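Acetoacetate decarboxylase (Sphingomonas wittichii, PDB 5UPB) is an acetoacetate decarboxylase-like lyase that probably acts on keto-acid substrates through a Schiff base. Local coordinates at residues 81-86 with 108-113; 120-125 with 151-156; 29-34 with 51-56. One frame throughout, in Å; residues are numbered along the deposited sequence.

Overall arrangement
From the N terminus, contact 3 comes first: strands 21-34 and 53-65 pair and close a 16-residue loop holding helix 36-42. Strand 53-65 then pairs with strand 80-92, where contact 1 begins. Contact 1 brings residues 81-86 under helix 108-116, closing a 21-residue excursion made mostly of strand. Strand 121-123 follows that helix, and contact 2 joins Ala125, where strand 125-129 starts, to residues 151-156 across 25 residues. The three loops run in series, without nesting or crossing. Contacts 1 and 2 touch through the Glu83-Lys121 salt bridge and both border the second subunit; contacts 1 and 3 meet where Leu86 packs on Ala56. Contacts 2 and 3 stay about 8 Å apart at their nearest atoms.

Contact 1: 81-86 with 108-113; sequences YNEAAL and EWSLIR
Tyr81 carries this contact, setting its ring against Trp109, Ser110 and Arg113 on the first turn of helix 108-116. This is a helix-on-strand packing within the mostly beta fold of the acetoacetate decarboxylase family, the two axes crossing at -52°. With CG held between its backbone N and carbonyl carbon (chi1 68°), the tyrosine ring turns one face to the helix. Ser110 CB sits over that face, 3.9 Å from the centroid of the Tyr81 ring and 4° off its normal, a well-centred CH-pi contact. Ser110 OG lies above the same face, displaced to the rim. Tyr81 CD1 meets Trp109 CH2 obliquely at 3.5 Å, the two ring planes being nearly perpendicular. Arg113, its chain bent at chi3, brings NH2 to 3.1 Å from Tyr81 OH, the guanidinium plane inclined to the ring. Phe61 stacks on Tyr81, and the Trp109 indole NE1 hydrogen-bonds to His154 of the second subunit, so the helix also faces an interface. Further along the strand, the Glu83 side chain starts off toward the helix, its carboxylate held by a hydrogen bond with Tyr57 OH and a salt bridge to Lys121 NZ, an arrangement consistent with the glutamate-lysine pairing of this family's active site. Its OE1 stops 4.0 Å from Ser110 OG.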
ATOM      1  N   TYR A  81       9.056  -8.252  -7.070  1.00 24.45           N
ATOM      2  CA  TYR A  81       8.469  -6.960  -7.400  1.00 25.88           C
ATOM      3  C   TYR A  81       7.642  -7.086  -8.665  1.00 25.98           C
ATOM      4  O   TYR A  81       7.818  -8.006  -9.455  1.00 22.62           O
ATOM      5  CB  TYR A  81       9.531  -5.898  -7.557  1.00 24.80           C
ATOM      6  CG  TYR A  81      10.444  -6.065  -8.752  1.00 23.08           C
ATOM      7  CD1 TYR A  81      11.615  -6.815  -8.652  1.00 27.69           C
ATOM      8  CD2 TYR A  81      10.156  -5.464  -9.972  1.00 31.97           C
ATOM      9  CE1 TYR A  81      12.489  -6.935  -9.727  1.00 27.24           C
ATOM     10  CE2 TYR A  81      11.034  -5.616 -11.074  1.00 29.03           C
ATOM     11  CZ  TYR A  81      12.197  -6.314 -10.919  1.00 24.48           C
ATOM     12  OH  TYR A  81      13.104  -6.473 -11.951  1.00 30.29           O
ATOM     13  N   ASN A  82       6.732  -6.136  -8.837  1.00 26.23           N
ATOM     14  CA  ASN A  82       5.976  -6.020 -10.066  1.00 25.86           C
ATOM     15  C   ASN A  82       6.389  -4.761 -10.794  1.00 27.99           C
ATOM     16  O   ASN A  82       6.739  -3.748 -10.171  1.00 27.11           O
ATOM     17  CB  ASN A  82       4.491  -5.988  -9.780  1.00 27.94           C
ATOM     18  CG  ASN A  82       4.066  -7.152  -8.960  1.00 40.60           C
ATOM     19  OD1 ASN A  82       4.102  -8.277  -9.431  1.00 30.03           O
ATOM     20  ND2 ASN A  82       3.831  -6.917  -7.680  1.00 35.76           N
ATOM     21  N   GLU A  83       6.254  -4.806 -12.107  1.00 23.19           N
ATOM     22  CA  GLU A  83       6.711  -3.708 -12.939  1.00 23.48           C
ATOM     23  C   GLU A  83       5.865  -3.577 -14.192  1.00 27.13           C
ATOM     24  O   GLU A  83       5.446  -4.580 -14.791  1.00 23.97           O
ATOM     25  CB  GLU A  83       8.164  -3.918 -13.320  1.00 26.15           C
ATOM     26  CG  GLU A  83       8.773  -2.816 -14.156  1.00 26.15           C
ATOM     27  CD  GLU A  83      10.292  -2.998 -14.296  1.00 33.81           C
ATOM     28  OE1 GLU A  83      11.021  -2.634 -13.352  1.00 40.38           O
ATOM     29  OE2 GLU A  83      10.761  -3.538 -15.319  1.00 36.63           O
ATOM     30  N   ALA A  84       5.609  -2.313 -14.574  1.00 26.27           N
ATOM     31  CA  ALA A  84       4.941  -2.006 -15.831  1.00 24.08           C
ATOM     32  C   ALA A  84       5.780  -0.992 -16.598  1.00 29.36           C
ATOM     33  O   ALA A  84       6.367  -0.064 -16.016  1.00 26.25           O
ATOM     34  CB  ALA A  84       3.539  -1.461 -15.564  1.00 28.80           C
ATOM     35  N   ALA A  85       5.765  -1.099 -17.918  1.00 26.33           N
ATOM     36  CA  ALA A  85       6.597  -0.209 -18.708  1.00 27.51           C
ATOM     37  C   ALA A  85       6.016   0.028 -20.083  1.00 31.32           C
ATOM     38  O   ALA A  85       5.307  -0.815 -20.648  1.00 33.62           O
ATOM     39  CB  ALA A  85       8.007  -0.756 -18.863  1.00 31.52           C
ATOM     40  N   LEU A  86       6.394   1.185 -20.629  1.00 28.76           N
ATOM     41  CA  LEU A  86       6.216   1.531 -22.036  1.00 35.31           C
ATOM     42  C   LEU A  86       7.598   1.790 -22.614  1.00 30.44           C
ATOM     43  O   LEU A  86       8.289   2.722 -22.176  1.00 30.70           O
ATOM     44  CB  LEU A  86       5.328   2.775 -22.161  1.00 38.66           C
ATOM     45  CG  LEU A  86       3.938   2.598 -21.557  1.00 32.64           C
ATOM     46  CD1 LEU A  86       3.200   3.919 -21.408  1.00 32.37           C
ATOM     47  CD2 LEU A  86       3.148   1.670 -22.461  1.00 39.11           C
ATOM     48  N   GLU A 108      11.306  -0.013  -4.176  1.00 27.93           N
ATOM     49  CA  GLU A 108      12.260   1.040  -4.502  1.00 23.09           C
ATOM     50  C   GLU A 108      13.663   0.506  -4.736  1.00 23.01           C
ATOM     51  O   GLU A 108      14.453   1.190  -5.403  1.00 26.57           O
ATOM     52  CB  GLU A 108      12.241   2.158  -3.410  1.00 27.63           C
ATOM     53  CG  GLU A 108      13.249   2.045  -2.294  1.00 27.07           C
ATOM     54  CD  GLU A 108      12.940   0.922  -1.287  1.00 31.59           C
ATOM     55  OE1 GLU A 108      12.889  -0.262  -1.678  1.00 26.40           O
ATOM     56  OE2 GLU A 108      12.739   1.209  -0.076  1.00 28.07           O
ATOM     57  N   TRP A 109      14.003  -0.685  -4.224  1.00 27.05           N
ATOM     58  CA  TRP A 109      15.300  -1.263  -4.576  1.00 32.70           C
ATOM     59  C   TRP A 109      15.381  -1.573  -6.054  1.00 32.29           C
ATOM     60  O   TRP A 109      16.451  -1.458  -6.654  1.00 27.03           O
ATOM     61  CB  TRP A 109      15.619  -2.522  -3.767  1.00 34.85           C
ATOM     62  CG  TRP A 109      14.499  -3.484  -3.530  1.00 26.35           C
ATOM     63  CD1 TRP A 109      13.659  -3.505  -2.468  1.00 29.09           C
ATOM     64  CD2 TRP A 109      14.151  -4.614  -4.336  1.00 23.06           C
ATOM     65  NE1 TRP A 109      12.781  -4.555  -2.565  1.00 26.66           N
ATOM     66  CE2 TRP A 109      13.064  -5.261  -3.699  1.00 25.19           C
ATOM     67  CE3 TRP A 109      14.664  -5.153  -5.520  1.00 26.70           C
ATOM     68  CZ2 TRP A 109      12.464  -6.410  -4.206  1.00 23.81           C
ATOM     69  CZ3 TRP A 109      14.038  -6.300  -6.051  1.00 27.27           C
ATOM     70  CH2 TRP A 109      12.945  -6.907  -5.377  1.00 29.26           C
ATOM     71  N   SER A 110      14.259  -1.900  -6.669  1.00 27.06           N
ATOM     72  CA  SER A 110      14.246  -2.087  -8.107  1.00 30.44           C
ATOM     73  C   SER A 110      14.242  -0.749  -8.830  1.00 25.76           C
ATOM     74  O   SER A 110      14.915  -0.598  -9.864  1.00 29.93           O
ATOM     75  CB  SER A 110      13.032  -2.941  -8.502  1.00 31.81           C
ATOM     76  OG  SER A 110      13.007  -3.089  -9.907  1.00 28.78           O
ATOM     77  N   LEU A 111      13.594   0.266  -8.248  1.00 24.95           N
ATOM     78  CA  LEU A 111      13.680   1.606  -8.804  1.00 23.58           C
ATOM     79  C   LEU A 111      15.125   2.085  -8.864  1.00 25.07           C
ATOM     80  O   LEU A 111      15.597   2.592  -9.900  1.00 27.68           O
ATOM     81  CB  LEU A 111      12.808   2.553  -7.984  1.00 25.94           C
ATOM     82  CG  LEU A 111      12.792   3.998  -8.479  1.00 28.82           C
ATOM     83  CD1 LEU A 111      11.471   4.609  -8.059  1.00 30.07           C
ATOM     84  CD2 LEU A 111      13.963   4.755  -7.927  1.00 28.16           C
ATOM     85  N   ILE A 112      15.839   1.956  -7.757  1.00 25.17           N
ATOM     86  CA  ILE A 112      17.175   2.513  -7.695  1.00 29.22           C
ATOM     87  C   ILE A 112      18.152   1.718  -8.558  1.00 29.23           C
ATOM     88  O   ILE A 112      18.968   2.301  -9.283  1.00 30.67           O
ATOM     89  CB  ILE A 112      17.620   2.592  -6.227  1.00 31.06           C
ATOM     90  CG1 ILE A 112      16.823   3.729  -5.497  1.00 33.95           C
ATOM     91  CG2 ILE A 112      19.129   2.788  -6.145  1.00 36.94           C
ATOM     92  CD1 ILE A 112      17.185   5.123  -5.967  1.00 32.42           C
ATOM     93  N   ARG A 113      18.111   0.394  -8.489  1.00 28.60           N
ATOM     94  CA  ARG A 113      18.949  -0.388  -9.400  1.00 28.46           C
ATOM     95  C   ARG A 113      18.692   0.029 -10.838  1.00 36.45           C
ATOM     96  O   ARG A 113      19.629   0.238 -11.615  1.00 34.42           O
ATOM     97  CB  ARG A 113      18.673  -1.882  -9.184  1.00 31.53           C
ATOM     98  CG  ARG A 113      19.538  -2.925  -9.957  1.00 57.97           C
ATOM     99  CD  ARG A 113      18.940  -4.361  -9.737  1.00124.75           C
ATOM    100  NE  ARG A 113      17.540  -4.378 -10.203  1.00118.82           N
ATOM    101  CZ  ARG A 113      16.521  -5.146  -9.781  1.00 68.86           C
ATOM    102  NH1 ARG A 113      16.608  -6.077  -8.797  1.00 34.25           N
ATOM    103  NH2 ARG A 113      15.358  -4.954 -10.394  1.00 39.97           N
TER

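Contact 2: 120-125 with 151-156; sequences PKKIGA and CARHGF
Ala125 and Ala152 exchange two backbone hydrogen bonds, Ala125 N to Ala152 O at 2.8 Å and Ala152 N to Ala125 O at 2.9 Å, which makes them an antiparallel hydrogen-bonded pair. The N-H...O angles, 166° and 150°, show the first to be the straighter. Ala152 lies on the first strand of a beta hairpin, next to its type I' turn from Arg153 to Phe156, which reverses the chain into strand 156-166.

Beyond the pair, Arg153 reaches back along 120-125 with CG anti to its backbone N (chi1 178°) and the chain extended to NE. The side chain of Lys122 crosses it at about a right angle, and Lys122 CD stands 3.9 Å above the centre of the Arg153 guanidinium plane. His154 CE1 lies over the opposite face, offset toward the rim, so both faces are met, though not equivalently. Lys122 NZ and Arg153 NH1 come within 4.3 Å of each other, but carboxylates surround them: Glu227 pairs with the lysine, Asp226 with NH1, and Glu108 of the second subunit with Arg153 NE. A water accepts from Lys122 NZ at 2.8 Å and, weakly, from Arg153 NH1. Replacing this arginine by an alanine is likely to leave Glu108 of the second subunit and Asp226 without their arginine mate and to open a gap beside the aliphatic chain of Lys122.

The backbones are close at Gly124, whose CA is 3.3 Å from Ala152 O; a side chain there would collide with that oxygen. Ile123 O meets the guanidinium edge-on, near its plane, and Arg153 CD approaches the same Ile123 O to 3.1 Å.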
ATOM      1  N   PRO A 120      14.582   4.650 -16.462  1.00 30.72           N
ATOM      2  CA  PRO A 120      13.770   5.635 -15.725  1.00 33.24           C
ATOM      3  C   PRO A 120      12.582   4.966 -15.055  1.00 33.80           C
ATOM      4  O   PRO A 120      11.682   4.471 -15.739  1.00 39.23           O
ATOM      5  CB  PRO A 120      13.321   6.613 -16.823  1.00 34.90           C
ATOM      6  CG  PRO A 120      14.150   6.307 -18.014  1.00 43.22           C
ATOM      7  CD  PRO A 120      14.475   4.843 -17.911  1.00 32.54           C
ATOM      8  N   LYS A 121      12.585   4.921 -13.704  1.00 33.37           N
ATOM      9  CA  LYS A 121      11.514   4.247 -12.965  1.00 28.27           C
ATOM     10  C   LYS A 121      10.879   5.154 -11.904  1.00 30.53           C
ATOM     11  O   LYS A 121      11.571   5.880 -11.190  1.00 30.55           O
ATOM     12  CB  LYS A 121      12.010   2.966 -12.251  1.00 29.09           C
ATOM     13  CG  LYS A 121      12.684   1.921 -13.170  1.00 26.94           C
ATOM     14  CD  LYS A 121      12.761   0.581 -12.470  1.00 26.93           C
ATOM     15  CE  LYS A 121      13.470  -0.471 -13.375  1.00 28.30           C
ATOM     16  NZ  LYS A 121      13.413  -1.805 -12.717  1.00 30.34           N
ATOM     17  N   LYS A 122       9.563   5.043 -11.768  1.00 27.75           N
ATOM     18  CA  LYS A 122       8.801   5.608 -10.660  1.00 29.56           C
ATOM     19  C   LYS A 122       8.180   4.461  -9.864  1.00 26.32           C
ATOM     20  O   LYS A 122       8.203   3.286 -10.286  1.00 25.80           O
ATOM     21  CB  LYS A 122       7.709   6.533 -11.186  1.00 29.28           C
ATOM     22  CG  LYS A 122       8.249   7.772 -11.932  1.00 30.26           C
ATOM     23  CD  LYS A 122       7.080   8.636 -12.452  1.00 28.07           C
ATOM     24  CE  LYS A 122       7.565   9.835 -13.155  1.00 33.07           C
ATOM     25  NZ  LYS A 122       6.418  10.583 -13.811  1.00 34.81           N
ATOM     26  N   ILE A 123       7.619   4.803  -8.705  1.00 26.68           N
ATOM     27  CA  ILE A 123       6.884   3.842  -7.901  1.00 24.28           C
ATOM     28  C   ILE A 123       5.417   3.914  -8.279  1.00 34.09           C
ATOM     29  O   ILE A 123       4.807   4.994  -8.270  1.00 29.97           O
ATOM     30  CB  ILE A 123       7.026   4.110  -6.401  1.00 24.06           C
ATOM     31  CG1 ILE A 123       8.460   3.915  -5.919  1.00 27.38           C
ATOM     32  CG2 ILE A 123       5.998   3.190  -5.642  1.00 27.78           C
ATOM     33  CD1 ILE A 123       8.932   2.449  -6.002  1.00 27.62           C
ATOM     34  N   GLY A 124       4.829   2.754  -8.553  1.00 30.93           N
ATOM     35  CA  GLY A 124       3.398   2.661  -8.746  1.00 32.34           C
ATOM     36  C   GLY A 124       2.856   1.419  -8.074  1.00 29.16           C
ATOM     37  O   GLY A 124       3.585   0.671  -7.436  1.00 29.03           O
ATOM     38  N   ALA A 125       1.563   1.212  -8.235  1.00 26.63           N
ATOM     39  CA  ALA A 125       0.924  -0.029  -7.822  1.00 29.52           C
ATOM     40  C   ALA A 125       0.651  -0.800  -9.101  1.00 29.04           C
ATOM     41  O   ALA A 125       0.107  -0.233 -10.052  1.00 28.03           O
ATOM     42  CB  ALA A 125      -0.378   0.254  -7.052  1.00 35.20           C
ATOM     43  N   CYS A 151      -1.639  -0.835 -13.965  1.00 28.27           N
ATOM     44  CA  CYS A 151      -0.743  -0.084 -13.107  1.00 29.17           C
ATOM     45  C   CYS A 151      -1.330   1.298 -12.878  1.00 23.90           C
ATOM     46  O   CYS A 151      -2.073   1.823 -13.710  1.00 27.43           O
ATOM     47  CB  CYS A 151       0.669   0.010 -13.713  1.00 34.37           C
ATOM     48  SG  CYS A 151       0.711   0.668 -15.358  1.00 34.45           S
ATOM     49  N   ALA A 152      -1.029   1.851 -11.713  1.00 25.70           N
ATOM     50  CA  ALA A 152      -1.583   3.126 -11.288  1.00 29.62           C
ATOM     51  C   ALA A 152      -0.581   3.840 -10.387  1.00 25.89           C
ATOM     52  O   ALA A 152       0.270   3.208  -9.752  1.00 26.43           O
ATOM     53  CB  ALA A 152      -2.892   2.937 -10.530  1.00 31.13           C
ATOM     54  N   ARG A 153      -0.712   5.171 -10.321  1.00 22.98           N
ATOM     55  CA  ARG A 153       0.148   5.968  -9.461  1.00 29.47           C
ATOM     56  C   ARG A 153      -0.604   7.214  -9.032  1.00 22.50           C
ATOM     57  O   ARG A 153      -1.302   7.827  -9.844  1.00 24.38           O
ATOM     58  CB  ARG A 153       1.449   6.340 -10.181  1.00 37.34           C
ATOM     59  CG  ARG A 153       2.389   7.221  -9.343  1.00 26.35           C
ATOM     60  CD  ARG A 153       3.766   7.384 -10.027  1.00 22.99           C
ATOM     61  NE  ARG A 153       4.669   8.254  -9.279  1.00 25.39           N
ATOM     62  CZ  ARG A 153       4.724   9.582  -9.414  1.00 28.43           C
ATOM     63  NH1 ARG A 153       3.942  10.223 -10.290  1.00 29.42           N
ATOM     64  NH2 ARG A 153       5.576  10.288  -8.667  1.00 28.27           N
ATOM     65  N   HIS A 154      -0.470   7.583  -7.746  1.00 29.83           N
ATOM     66  CA  HIS A 154      -1.071   8.816  -7.201  1.00 28.00           C
ATOM     67  C   HIS A 154      -2.585   8.817  -7.363  1.00 35.62           C
ATOM     68  O   HIS A 154      -3.227   9.871  -7.385  1.00 29.70           O
ATOM     69  CB  HIS A 154      -0.471  10.059  -7.852  1.00 26.95           C
ATOM     70  CG  HIS A 154       0.875  10.436  -7.311  1.00 28.23           C
ATOM     71  ND1 HIS A 154       1.673  11.395  -7.907  1.00 31.68           N
ATOM     72  CD2 HIS A 154       1.564   9.980  -6.240  1.00 31.70           C
ATOM     73  CE1 HIS A 154       2.787  11.525  -7.212  1.00 28.79           C
ATOM     74  NE2 HIS A 154       2.753  10.670  -6.203  1.00 30.08           N
ATOM     75  N   GLY A 155      -3.168   7.621  -7.462  1.00 27.61           N
ATOM     76  CA  GLY A 155      -4.572   7.452  -7.679  1.00 28.83           C
ATOM     77  C   GLY A 155      -5.004   7.434  -9.136  1.00 30.37           C
ATOM     78  O   GLY A 155      -6.195   7.239  -9.390  1.00 30.78           O
ATOM     79  N   PHE A 156      -4.088   7.636 -10.094  1.00 28.45           N
ATOM     80  CA  PHE A 156      -4.436   7.670 -11.504  1.00 27.48           C
ATOM     81  C   PHE A 156      -4.117   6.326 -12.153  1.00 30.61           C
ATOM     82  O   PHE A 156      -2.988   5.842 -12.061  1.00 27.00           O
ATOM     83  CB  PHE A 156      -3.674   8.758 -12.241  1.00 27.43           C
ATOM     84  CG  PHE A 156      -3.876  10.151 -11.662  1.00 30.65           C
ATOM     85  CD1 PHE A 156      -4.990  10.887 -11.972  1.00 30.86           C
ATOM     86  CD2 PHE A 156      -2.942  10.678 -10.779  1.00 33.86           C
ATOM     87  CE1 PHE A 156      -5.173  12.149 -11.426  1.00 42.25           C
ATOM     88  CE2 PHE A 156      -3.117  11.940 -10.236  1.00 39.75           C
ATOM     89  CZ  PHE A 156      -4.228  12.669 -10.538  1.00 33.69           C
TER
HETATM   90  O   HOH W   1       5.944  12.466 -11.778  1.00 37.98           O

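Contact 3: 29-34 with 51-56; sequences TVYLRC and DGLCMA
Val30 with Ala56 and Leu32 with Cys54 are joined by two backbone hydrogen bonds each, as antiparallel hydrogen-bonded pairs, and a fifth bond runs from Cys34 N to Gly52 O at 3.0 Å. All five have N-H...O angles of 164° to 167°. The last donor, however, stands above the Gly52 carbonyl plane, where the chain turns its corner at 51 and 52. There Asp51 OD1 accepts from Leu53 N at 3.0 Å, an Asx turn. Gly52 has a positive phi, and a side chain on it would collide with Cys34 O.

Apolar contacts divide between the two faces. On one, Tyr31 and Met55 lie side by side, Tyr31 CD1 being 3.8 Å from Met55 CB. Met55 SD is 5.4 Å from the centroid of the Tyr31 ring and 60° off its normal, an oblique Met-aromatic contact. Leu53 CD1 touches Tyr31 CB at 4.2 Å. On the other face Leu32 CB meets Cys54 CB. Separately, Cys34 SG lies 4.2 Å from Cys54 SG, well beyond disulfide length.

Among charges, Arg33 NE and Asp51 OD2 remain 4.2 Å apart, beyond a salt bridge; the arginine pairs instead with Glu236. Of the polar uncharged groups, Tyr31 OH accepts from the backbone N of Arg175, whereas buried Thr29 OG1 has no partner in the model. With strand 235-249 pairing on strand 21-34 and strand 80-92 on strand 53-65, the two segments are interior neighbours in an antiparallel run of strands 235-249, 21-34, 53-65 and 80-92, part of the largely beta fold of the family.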
ATOM      1  N   THR A  29       2.690  -8.806 -22.413  1.00 27.09           N
ATOM      2  CA  THR A  29       3.227  -7.815 -23.330  1.00 29.06           C
ATOM      3  C   THR A  29       2.278  -7.553 -24.492  1.00 31.42           C
ATOM      4  O   THR A  29       1.745  -8.492 -25.105  1.00 31.42           O
ATOM      5  CB  THR A  29       4.592  -8.277 -23.854  1.00 37.66           C
ATOM      6  OG1 THR A  29       5.477  -8.452 -22.738  1.00 36.28           O
ATOM      7  CG2 THR A  29       5.189  -7.268 -24.821  1.00 35.23           C
ATOM      8  N   VAL A  30       2.095  -6.264 -24.800  1.00 30.90           N
ATOM      9  CA  VAL A  30       1.357  -5.819 -25.966  1.00 36.08           C
ATOM     10  C   VAL A  30       2.283  -4.960 -26.814  1.00 33.60           C
ATOM     11  O   VAL A  30       2.887  -3.993 -26.325  1.00 32.41           O
ATOM     12  CB  VAL A  30       0.091  -5.059 -25.587  1.00 31.69           C
ATOM     13  CG1 VAL A  30      -0.567  -4.492 -26.852  1.00 31.86           C
ATOM     14  CG2 VAL A  30      -0.836  -5.985 -24.839  1.00 28.00           C
ATOM     15  N   TYR A  31       2.401  -5.326 -28.073  1.00 30.67           N
ATOM     16  CA  TYR A  31       3.163  -4.553 -29.029  1.00 31.16           C
ATOM     17  C   TYR A  31       2.264  -3.549 -29.739  1.00 37.04           C
ATOM     18  O   TYR A  31       1.093  -3.825 -30.023  1.00 38.07           O
ATOM     19  CB  TYR A  31       3.819  -5.485 -30.041  1.00 37.15           C
ATOM     20  CG  TYR A  31       4.818  -6.386 -29.379  1.00 43.47           C
ATOM     21  CD1 TYR A  31       6.047  -5.891 -28.937  1.00 44.73           C
ATOM     22  CD2 TYR A  31       4.555  -7.749 -29.216  1.00 38.44           C
ATOM     23  CE1 TYR A  31       6.973  -6.723 -28.305  1.00 44.90           C
ATOM     24  CE2 TYR A  31       5.479  -8.584 -28.593  1.00 42.90           C
ATOM     25  CZ  TYR A  31       6.691  -8.070 -28.159  1.00 41.75           C
ATOM     26  OH  TYR A  31       7.609  -8.902 -27.563  1.00 43.89           O
ATOM     27  N   LEU A  32       2.819  -2.370 -29.962  1.00 34.21           N
ATOM     28  CA  LEU A  32       2.126  -1.216 -30.514  1.00 34.13           C
ATOM     29  C   LEU A  32       3.018  -0.533 -31.534  1.00 33.81           C
ATOM     30  O   LEU A  32       4.247  -0.656 -31.502  1.00 43.80           O
ATOM     31  CB  LEU A  32       1.814  -0.149 -29.453  1.00 43.49           C
ATOM     32  CG  LEU A  32       1.242  -0.569 -28.128  1.00 44.25           C
ATOM     33  CD1 LEU A  32       1.299   0.647 -27.255  1.00 47.57           C
ATOM     34  CD2 LEU A  32      -0.166  -1.053 -28.344  1.00 51.65           C
ATOM     35  N   ARG A  33       2.396   0.304 -32.356  1.00 43.85           N
ATOM     36  CA  ARG A  33       3.118   1.220 -33.232  1.00 40.21           C
ATOM     37  C   ARG A  33       2.533   2.605 -33.015  1.00 43.16           C
ATOM     38  O   ARG A  33       1.315   2.774 -33.068  1.00 41.07           O
ATOM     39  CB  ARG A  33       3.029   0.823 -34.704  1.00 45.30           C
ATOM     40  CG  ARG A  33       3.904   1.699 -35.626  1.00 49.42           C
ATOM     41  CD  ARG A  33       3.914   1.200 -37.072  1.00 56.98           C
ATOM     42  NE  ARG A  33       4.323  -0.208 -37.163  1.00 99.35           N
ATOM     43  CZ  ARG A  33       3.577  -1.201 -37.650  1.00121.54           C
ATOM     44  NH1 ARG A  33       2.356  -0.975 -38.131  1.00119.04           N
ATOM     45  NH2 ARG A  33       4.066  -2.434 -37.665  1.00127.75           N
ATOM     46  N   CYS A  34       3.387   3.558 -32.671  1.00 42.28           N
ATOM     47  CA  CYS A  34       3.015   4.957 -32.546  1.00 40.31           C
ATOM     48  C   CYS A  34       3.738   5.751 -33.618  1.00 38.75           C
ATOM     49  O   CYS A  34       4.547   5.216 -34.392  1.00 43.02           O
ATOM     50  CB  CYS A  34       3.361   5.519 -31.154  1.00 40.03           C
ATOM     51  SG  CYS A  34       2.586   4.679 -29.790  1.00 48.45           S
ATOM     52  N   ASP A  51      10.717   2.118 -36.424  1.00 77.81           N
ATOM     53  CA  ASP A  51       9.550   2.502 -37.211  1.00 76.73           C
ATOM     54  C   ASP A  51       8.352   2.911 -36.347  1.00 51.10           C
ATOM     55  O   ASP A  51       7.252   3.081 -36.870  1.00 51.66           O
ATOM     56  CB  ASP A  51       9.158   1.351 -38.147  1.00 90.18           C
ATOM     57  CG  ASP A  51       8.676   0.113 -37.396  1.00 79.45           C
ATOM     58  OD1 ASP A  51       8.616   0.133 -36.141  1.00 66.89           O
ATOM     59  OD2 ASP A  51       8.351  -0.887 -38.073  1.00 76.23           O
ATOM     60  N   GLY A  52       8.550   3.152 -35.057  1.00 50.04           N
ATOM     61  CA  GLY A  52       7.460   3.458 -34.156  1.00 53.59           C
ATOM     62  C   GLY A  52       7.019   2.289 -33.300  1.00 46.89           C
ATOM     63  O   GLY A  52       6.121   2.460 -32.465  1.00 39.15           O
ATOM     64  N   LEU A  53       7.604   1.107 -33.495  1.00 40.29           N
ATOM     65  CA  LEU A  53       7.302  -0.025 -32.629  1.00 42.76           C
ATOM     66  C   LEU A  53       7.586   0.345 -31.179  1.00 37.36           C
ATOM     67  O   LEU A  53       8.612   0.955 -30.880  1.00 38.84           O
ATOM     68  CB  LEU A  53       8.154  -1.231 -33.002  1.00 41.87           C
ATOM     69  CG  LEU A  53       8.036  -2.433 -32.043  1.00 45.01           C
ATOM     70  CD1 LEU A  53       6.615  -3.045 -32.031  1.00 43.92           C
ATOM     71  CD2 LEU A  53       9.089  -3.477 -32.341  1.00 54.98           C
ATOM     72  N   CYS A  54       6.634   0.028 -30.307  1.00 31.38           N
ATOM     73  CA  CYS A  54       6.710   0.176 -28.859  1.00 33.13           C
ATOM     74  C   CYS A  54       6.225  -1.122 -28.262  1.00 32.79           C
ATOM     75  O   CYS A  54       5.502  -1.880 -28.925  1.00 36.61           O
ATOM     76  CB  CYS A  54       5.828   1.318 -28.289  1.00 31.69           C
ATOM     77  SG  CYS A  54       6.276   2.812 -28.957  1.00 53.10           S
ATOM     78  N   MET A  55       6.663  -1.398 -27.033  1.00 35.76           N
ATOM     79  CA  MET A  55       6.110  -2.519 -26.281  1.00 33.22           C
ATOM     80  C   MET A  55       5.615  -1.991 -24.944  1.00 42.03           C
ATOM     81  O   MET A  55       6.310  -1.209 -24.274  1.00 38.53           O
ATOM     82  CB  MET A  55       7.093  -3.678 -26.032  1.00 39.55           C
ATOM     83  CG  MET A  55       8.002  -3.585 -24.927  1.00 58.61           C
ATOM     84  SD  MET A  55       8.808  -5.196 -24.819  1.00 49.00           S
ATOM     85  CE  MET A  55      10.485  -4.689 -25.119  1.00 75.91           C
ATOM     86  N   ALA A  56       4.398  -2.366 -24.593  1.00 36.15           N
ATOM     87  CA  ALA A  56       3.885  -2.195 -23.239  1.00 38.90           C
ATOM     88  C   ALA A  56       3.944  -3.543 -22.523  1.00 35.10           C
ATOM     89  O   ALA A  56       3.626  -4.571 -23.133  1.00 34.44           O
ATOM     90  CB  ALA A  56       2.451  -1.686 -23.284  1.00 32.59           C
TER